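Local atomic coordinates of A197 (PDB entry 2C0N), a protein that probably acts as a viral glycosyltransferase, transferring a sugar from an activated donor to an acceptor. Residues Ser32-His36 / Val37-Arg41; Ile43-Asp46 / Met47-Met51. One frame throughout, in Å; residues are numbered along the deposited sequence.

Contact 1. Residues Ser32-His36 / Val37-Arg41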
loop_
_atom_site.group_PDB
_atom_site.type_symbol
_atom_site.label_atom_id
_atom_site.label_comp_id
_atom_site.label_asym_id
_atom_site.label_seq_id
_atom_site.Cartn_x
_atom_site.Cartn_y
_atom_site.Cartn_z
ATOM N N SER A 32 -4.562 10.376 3.873
ATOM C CA SER A 32 -4.919 10.834 2.553
ATOM C C SER A 32 -4.520 12.268 2.346
ATOM O O SER A 32 -4.202 12.983 3.284
ATOM C CB SER A 32 -6.417 10.693 2.307
ATOM O OG SER A 32 -6.683 9.331 2.139
ATOM N N ARG A 33 -4.509 12.669 1.077
ATOM C CA ARG A 33 -3.966 13.930 0.700
ATOM C C ARG A 33 -4.820 15.032 1.312
ATOM O O ARG A 33 -6.027 14.905 1.378
ATOM C CB ARG A 33 -3.979 14.049 -0.826
ATOM C CG ARG A 33 -3.195 15.187 -1.314
ATOM C CD ARG A 33 -3.094 15.130 -2.806
ATOM N NE ARG A 33 -2.394 16.305 -3.303
ATOM C CZ ARG A 33 -2.234 16.614 -4.583
ATOM N NH1 ARG A 33 -2.736 15.834 -5.539
ATOM N NH2 ARG A 33 -1.579 17.737 -4.912
ATOM N N ARG A 34 -4.195 16.086 1.799
ATOM C CA ARG A 34 -4.951 17.261 2.226
ATOM C C ARG A 34 -4.326 18.483 1.528
ATOM O O ARG A 34 -3.508 18.351 0.615
ATOM C CB ARG A 34 -5.020 17.383 3.768
ATOM C CG ARG A 34 -5.786 16.237 4.531
ATOM C CD ARG A 34 -7.309 16.265 4.343
ATOM N NE ARG A 34 -8.128 15.155 4.888
ATOM C CZ ARG A 34 -8.503 14.039 4.236
ATOM N NH1 ARG A 34 -8.053 13.781 3.021
ATOM N NH2 ARG A 34 -9.300 13.126 4.809
ATOM N N ASN A 35 -4.721 19.663 1.950
ATOM C CA ASN A 35 -4.170 20.898 1.424
ATOM C C ASN A 35 -2.640 20.967 1.481
ATOM O O ASN A 35 -1.981 21.480 0.585
ATOM C CB ASN A 35 -4.783 22.094 2.190
ATOM C CG ASN A 35 -6.165 21.757 2.810
ATOM O OD1 ASN A 35 -6.330 20.745 3.528
ATOM N ND2 ASN A 35 -7.159 22.592 2.511
ATOM N N HIS A 36 -2.077 20.459 2.562
ATOM C CA HIS A 36 -0.662 20.607 2.797
ATOM C C HIS A 36 -0.258 19.577 3.825
ATOM O O HIS A 36 -1.085 19.158 4.643
ATOM C CB HIS A 36 -0.372 22.021 3.298
ATOM C CG HIS A 36 1.074 22.287 3.571
ATOM N ND1 HIS A 36 1.887 22.996 2.710
ATOM C CD2 HIS A 36 1.841 21.974 4.631
ATOM C CE1 HIS A 36 3.104 23.072 3.221
ATOM N NE2 HIS A 36 3.106 22.439 4.382
ATOM N N VAL A 37 1.003 19.177 3.806
ATOM C CA VAL A 37 1.488 18.160 4.768
ATOM C C VAL A 37 1.300 18.594 6.229
ATOM O O VAL A 37 1.052 17.782 7.110
ATOM C CB VAL A 37 2.950 17.727 4.469
ATOM C CG1 VAL A 37 3.915 18.858 4.629
ATOM C CG2 VAL A 37 3.353 16.555 5.329
ATOM N N ALA A 38 1.393 19.887 6.491
ATOM C CA ALA A 38 1.193 20.381 7.852
ATOM C C ALA A 38 -0.211 20.061 8.359
ATOM O O ALA A 38 -0.405 19.763 9.542
ATOM C CB ALA A 38 1.490 21.881 7.970
ATOM N N VAL A 39 -1.193 20.103 7.467
ATOM C CA VAL A 39 -2.553 19.762 7.854
ATOM C C VAL A 39 -2.630 18.279 8.168
ATOM O O VAL A 39 -3.270 17.867 9.133
ATOM C CB VAL A 39 -3.556 20.089 6.730
ATOM C CG1 VAL A 39 -4.961 19.651 7.132
ATOM C CG2 VAL A 39 -3.517 21.586 6.361
ATOM N N GLN A 40 -1.969 17.451 7.370
ATOM C CA GLN A 40 -1.926 16.006 7.686
ATOM C C GLN A 40 -1.246 15.739 9.018
ATOM O O GLN A 40 -1.688 14.888 9.791
ATOM C CB GLN A 40 -1.200 15.230 6.583
ATOM C CG GLN A 40 -1.852 15.305 5.227
ATOM C CD GLN A 40 -0.997 14.676 4.155
ATOM O OE1 GLN A 40 0.100 15.133 3.888
ATOM N NE2 GLN A 40 -1.507 13.632 3.528
ATOM N N ARG A 41 -0.160 16.445 9.316
ATOM C CA ARG A 41 0.528 16.227 10.587
ATOM C C ARG A 41 -0.307 16.664 11.783
ATOM O O ARG A 41 -0.278 16.039 12.832
ATOM C CB ARG A 41 1.890 16.912 10.616
ATOM C CG ARG A 41 2.809 16.460 9.543
ATOM C CD ARG A 41 4.220 16.816 9.851
ATOM N NE ARG A 41 5.099 16.650 8.699
ATOM C CZ ARG A 41 5.541 15.487 8.256
ATOM N NH1 ARG A 41 5.162 14.365 8.837
ATOM N NH2 ARG A 41 6.350 15.434 7.204
#
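Gln-40, in the first turn of helix 37-50, reaches back to Ser-32 across the strand-to-helix loop of the Rossmann-like half of this GT-A fold. Its CG lies beside the backbone N (chi1 -62°) and the chain runs on extended, which carries the amide to the loop backbone. There NE2 donates to Ser-32 O at 2.8 Å, approaching from above the carbonyl plane, 58° out of it; the same NE2 also bonds to Ser-9 O, so the amide ties two loops together. Arg-34 CB touches both Gln-40 CG and Val-39 CG1, each at 4.1 Å. The arginine chain then bends away, and its NH1 turns back to Arg-33 O (2.8 Å), while NH2 bonds to Asn-190 O of the second subunit.

His-36 is the N-cap residue. Its carbonyl O receives weak bonds from Val-39 N and from Gln-40 N, the latter at 3.3 Å. With CG anti to the backbone N, the imidazole swings out beside the first helical turn, near Glu-150 of helix 150-158. One branch of Val-37 meets this ring obliquely, CG1 standing 3.7 Å from His-36 NE2.

Contact 2. Residues Ile43-Asp46 / Met47-Met51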
loop_
_atom_site.group_PDB
_atom_site.type_symbol
_atom_site.label_atom_id
_atom_site.label_comp_id
_atom_site.label_asym_id
_atom_site.label_seq_id
_atom_site.Cartn_x
_atom_site.Cartn_y
_atom_site.Cartn_z
ATOM N N ILE A 43 -3.685 16.587 11.871
ATOM C CA ILE A 43 -4.674 15.520 11.969
ATOM C C ILE A 43 -4.068 14.331 12.699
ATOM O O ILE A 43 -4.687 13.765 13.601
ATOM C CB ILE A 43 -5.129 15.095 10.559
ATOM C CG1 ILE A 43 -6.017 16.176 9.954
ATOM C CG2 ILE A 43 -5.884 13.733 10.572
ATOM C CD1 ILE A 43 -6.240 16.023 8.495
ATOM N N ALA A 44 -2.847 13.962 12.316
ATOM C CA ALA A 44 -2.126 12.845 12.970
ATOM C C ALA A 44 -2.030 13.058 14.478
ATOM O O ALA A 44 -2.396 12.167 15.228
ATOM C CB ALA A 44 -0.760 12.689 12.404
ATOM N N LEU A 45 -1.529 14.226 14.905
ATOM C CA LEU A 45 -1.476 14.600 16.337
ATOM C C LEU A 45 -2.831 14.479 17.050
ATOM O O LEU A 45 -2.931 13.909 18.120
ATOM C CB LEU A 45 -0.947 16.021 16.500
ATOM C CG LEU A 45 -0.746 16.524 17.930
ATOM C CD1 LEU A 45 0.123 15.558 18.756
ATOM C CD2 LEU A 45 -0.155 17.937 17.944
ATOM N N ASP A 46 -3.882 15.007 16.443
ATOM C CA ASP A 46 -5.227 14.873 17.004
ATOM C C ASP A 46 -5.687 13.431 17.195
ATOM O O ASP A 46 -6.290 13.093 18.214
ATOM C CB ASP A 46 -6.228 15.571 16.111
ATOM C CG ASP A 46 -6.144 17.064 16.206
ATOM O OD1 ASP A 46 -5.498 17.574 17.134
ATOM O OD2 ASP A 46 -6.745 17.728 15.328
HETATM N N MSE A 47 -5.490 12.610 16.180
HETATM C CA MSE A 47 -5.848 11.205 16.271
HETATM C C MSE A 47 -4.980 10.496 17.338
HETATM O O MSE A 47 -5.492 9.806 18.202
HETATM C CB MSE A 47 -5.668 10.519 14.926
HETATM C CG MSE A 47 -6.704 10.949 13.843
HETATM SE SE MSE A 47 -6.269 10.080 12.158
HETATM C CE MSE A 47 -6.611 8.223 12.755
ATOM N N PHE A 48 -3.675 10.716 17.275
ATOM C CA PHE A 48 -2.748 10.075 18.219
ATOM C C PHE A 48 -3.110 10.341 19.656
ATOM O O PHE A 48 -3.136 9.405 20.472
ATOM C CB PHE A 48 -1.320 10.538 17.964
ATOM C CG PHE A 48 -0.362 10.058 18.993
ATOM C CD1 PHE A 48 0.105 8.758 18.965
ATOM C CD2 PHE A 48 0.042 10.889 20.021
ATOM C CE1 PHE A 48 0.977 8.295 19.968
ATOM C CE2 PHE A 48 0.934 10.436 21.003
ATOM C CZ PHE A 48 1.382 9.150 20.987
ATOM N N LEU A 49 -3.381 11.602 19.983
ATOM C CA LEU A 49 -3.630 11.979 21.379
ATOM C C LEU A 49 -4.851 11.249 21.945
ATOM O O LEU A 49 -4.900 10.954 23.130
ATOM C CB LEU A 49 -3.774 13.492 21.541
ATOM C CG LEU A 49 -2.460 14.267 21.340
ATOM C CD1 LEU A 49 -2.702 15.745 21.181
ATOM C CD2 LEU A 49 -1.486 14.004 22.477
ATOM N N GLU A 50 -5.837 10.971 21.102
ATOM C CA GLU A 50 -7.015 10.221 21.563
ATOM C C GLU A 50 -6.751 8.721 21.712
ATOM O O GLU A 50 -7.447 8.049 22.483
ATOM C CB GLU A 50 -8.223 10.468 20.644
ATOM C CG GLU A 50 -8.660 11.935 20.594
ATOM C CD GLU A 50 -9.133 12.471 21.935
ATOM O OE1 GLU A 50 -10.366 12.573 22.157
ATOM O OE2 GLU A 50 -8.278 12.790 22.788
HETATM N N MSE A 51 -5.750 8.201 21.006
HETATM C CA MSE A 51 -5.477 6.769 21.002
HETATM C C MSE A 51 -4.453 6.362 22.099
HETATM O O MSE A 51 -3.289 6.081 21.830
HETATM C CB MSE A 51 -5.084 6.345 19.591
HETATM C CG MSE A 51 -6.247 6.522 18.575
HETATM SE SE MSE A 51 -5.676 6.610 16.713
HETATM C CE MSE A 51 -5.353 4.760 16.518
#
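Leu-45 lays its CD1 methyl against the end of Leu-49, one helical turn further on, with 3.7 Å between the two CD1 atoms. The two side chains leave the helix differently: CG of Leu-45 is anti to its backbone N (chi1 -176°), whereas CG of Leu-49 sits beside its own N (chi1 -70°). They therefore cross at an angle, and Leu-49 CG also folds down over the backbone, 3.3 Å from Leu-45 O. Arg-133 covers both leucines from the adjoining loop, and its NH1 forms a salt bridge with Asp-46 OD1, so the aliphatic patch is bordered by an ion pair.

Ile-43 and Met-47, a selenomethionine, make the corresponding i to i+4 pair elsewhere on the helix, but here the side chains run alongside each other and point the same way. The CG2 branch of Ile-43 lies 4.0 Å from Met-47 SE, and the selenomethionine chain bends only at its last torsion. Strand 28-31 meets this pair through Leu-31 and Val-29.

Up to Leu-49 the backbone keeps regular i to i+4 bonds. Met-47 N binds Ile-43 O at 2.9 Å, Phe-48 N binds Ala-44 O at 2.8 Å, and Leu-49 N binds Leu-45 O at 3.0 Å; the first two are nearly straight, each with an N-H...O angle of 168°. Near the end of the helix, Arg-125 donates to the carbonyl oxygens of Phe-48 and Leu-49 and forms a cation-pi contact with the Phe-48 ring. Ala-44 and Phe-48 rest on Phe-6 of strand 3-8 and also touch strand 56-60, a helix-on-sheet packing characteristic of the beta-alpha-beta crossover between parallel strands 28-31 and 56-60 in the Rossmann-like part of a GT-A fold.

How the contacts relate
Contacts 1 and 2 follow one another along helix 37-50: residues 32-41 form the entry from strand 28-31 and the first turn, and residues 43-51 the later turns and the residue that follows them. Their centres lie 14 Å apart, and Arg-34 CG packs 4.0 Å from Ile-43 CD1. His-192 of the second subunit packs on both Arg-34 and Ile-43, bridging the two. Arg-41 of contact 1 forms a salt bridge with Asp-61, which opens an Asp-Glu-Asp sequence consistent with the GT-A DXD motif. Nickel is held by His-198 and His-200 of the C-terminal histidine tag, and no residue of either contact binds it; tag residue His-199 of the second subunit packs on Met-51.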